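Local coordinates for protein (sliding clamp) (Enterobacteria phage RB69, PDB 1B77) that probably encircles DNA as a ring of three subunits and tethers the phage DNA polymerase to its template, making replication processive, at residues N150-V155 / T161-S166. Numbering follows the deposited sequence.
Sequences NGYNKV and TRPKYS
N150 and S166 form an antiparallel non-hydrogen-bonded pair with both side chains on one face of the sheet. The S166 hydroxyl, turned trans to its main-chain nitrogen (chi1 -175°), donates from OG to N150 OD1 at 3.2 Å, tilted from the plane of the amide carbonyl. N150 CB also meets the P163 ring, CB to CB 4.1 Å. At G151 the backbone bonds in both directions: its N donates to Y165 O at 2.9 Å, and its O accepts from K164 N, also 2.9 Å. Two residues, K164 and Y165, are thus set against the single G151, a classic beta bulge where strands 146-152 and 165-171 of the C-terminal clamp region run into the loop that joins them. Y165 and S166 also pair antiparallel with a strand of a second subunit, so the sheet continues across the interface. The Y152 ring lies against the backbone of the returning chain; CE2 approaches P163 CD at 3.8 Å and T161 N at 3.6 Å, while R162 N sits in plane at the ring edge. The Y152 side chain also touches T137 and A139 of strand 137-143, the next strand of the sheet. Past the strand ends a water joins the two chains, accepting from N153 N at 2.8 Å and donating to R162 O at 2.7 Å. N153 CB touches K164 CD, whose chain bends at chi3 (68°) and ends with NZ bonded to L133 O.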
# COMPACT_ATOMS: atom_id res chain seq x y z
N ASN A 150 10.90 21.95 21.07
CA ASN A 150 10.40 22.78 19.98
C ASN A 150 10.85 22.17 18.66
O ASN A 150 11.99 21.72 18.54
CB ASN A 150 10.94 24.21 20.08
CG ASN A 150 10.39 24.96 21.27
OD1 ASN A 150 9.18 25.07 21.45
ND2 ASN A 150 11.29 25.49 22.09
N GLY A 151 9.95 22.14 17.68
CA GLY A 151 10.28 21.57 16.39
C GLY A 151 10.40 22.64 15.33
O GLY A 151 9.55 23.53 15.25
N TYR A 152 11.45 22.57 14.52
CA TYR A 152 11.67 23.57 13.48
C TYR A 152 11.96 22.96 12.11
O TYR A 152 12.18 21.76 11.97
CB TYR A 152 12.87 24.46 13.83
CG TYR A 152 12.88 25.06 15.21
CD1 TYR A 152 13.28 24.30 16.32
CD2 TYR A 152 12.54 26.39 15.41
CE1 TYR A 152 13.34 24.88 17.59
CE2 TYR A 152 12.60 26.97 16.67
CZ TYR A 152 13.00 26.22 17.75
OH TYR A 152 13.07 26.81 18.99
N ASN A 153 11.96 23.83 11.10
CA ASN A 153 12.29 23.43 9.74
C ASN A 153 13.58 24.18 9.45
O ASN A 153 13.56 25.29 8.92
CB ASN A 153 11.21 23.86 8.75
CG ASN A 153 11.47 23.30 7.36
OD1 ASN A 153 12.59 23.34 6.86
ND2 ASN A 153 10.43 22.78 6.72
N LYS A 154 14.70 23.56 9.82
CA LYS A 154 16.04 24.11 9.64
C LYS A 154 16.28 24.71 8.25
O LYS A 154 16.96 25.73 8.10
CB LYS A 154 17.07 23.01 9.90
CG LYS A 154 18.52 23.45 9.81
CD LYS A 154 18.93 24.31 10.98
CE LYS A 154 20.42 24.55 10.98
NZ LYS A 154 20.85 25.33 12.17
N VAL A 155 15.71 24.08 7.23
CA VAL A 155 15.88 24.55 5.86
C VAL A 155 15.43 25.99 5.64
O VAL A 155 16.19 26.83 5.16
CB VAL A 155 15.13 23.63 4.87
CG1 VAL A 155 15.40 24.08 3.44
CG2 VAL A 155 15.57 22.19 5.07
N THR A 161 14.15 29.86 15.07
CA THR A 161 13.46 30.88 15.86
C THR A 161 11.95 30.86 15.63
O THR A 161 11.20 31.62 16.23
CB THR A 161 13.97 32.30 15.52
OG1 THR A 161 13.61 32.63 14.17
CG2 THR A 161 15.48 32.37 15.67
N ARG A 162 11.51 29.98 14.74
CA ARG A 162 10.09 29.86 14.44
C ARG A 162 9.63 28.42 14.58
O ARG A 162 9.60 27.66 13.62
CB ARG A 162 9.80 30.38 13.02
CG ARG A 162 10.13 31.86 12.84
CD ARG A 162 9.74 32.38 11.46
NE ARG A 162 10.61 31.91 10.38
CZ ARG A 162 11.91 32.19 10.28
NH1 ARG A 162 12.51 32.95 11.20
NH2 ARG A 162 12.61 31.72 9.26
N PRO A 163 9.26 28.02 15.81
CA PRO A 163 8.80 26.65 16.03
C PRO A 163 7.45 26.40 15.37
O PRO A 163 6.54 27.23 15.45
CB PRO A 163 8.73 26.55 17.54
CG PRO A 163 8.35 27.94 17.94
CD PRO A 163 9.26 28.78 17.07
N LYS A 164 7.33 25.25 14.73
CA LYS A 164 6.09 24.86 14.07
C LYS A 164 5.35 23.91 15.00
O LYS A 164 4.17 23.62 14.81
CB LYS A 164 6.41 24.16 12.75
CG LYS A 164 7.36 24.98 11.87
CD LYS A 164 7.45 24.42 10.46
CE LYS A 164 6.14 24.61 9.71
NZ LYS A 164 6.20 24.06 8.33
N TYR A 165 6.06 23.44 16.03
CA TYR A 165 5.50 22.53 17.01
C TYR A 165 6.17 22.67 18.37
O TYR A 165 7.35 23.04 18.47
CB TYR A 165 5.66 21.09 16.52
CG TYR A 165 5.12 20.04 17.47
CD1 TYR A 165 3.75 19.84 17.61
CD2 TYR A 165 5.98 19.21 18.18
CE1 TYR A 165 3.26 18.84 18.44
CE2 TYR A 165 5.50 18.21 19.00
CZ TYR A 165 4.14 18.03 19.13
OH TYR A 165 3.67 17.02 19.93
N SER A 166 5.42 22.39 19.43
CA SER A 166 5.95 22.49 20.77
C SER A 166 5.30 21.49 21.71
O SER A 166 4.08 21.39 21.79
CB SER A 166 5.74 23.91 21.30
OG SER A 166 6.36 24.05 22.57
O HOH W 1 11.13 26.37 11.76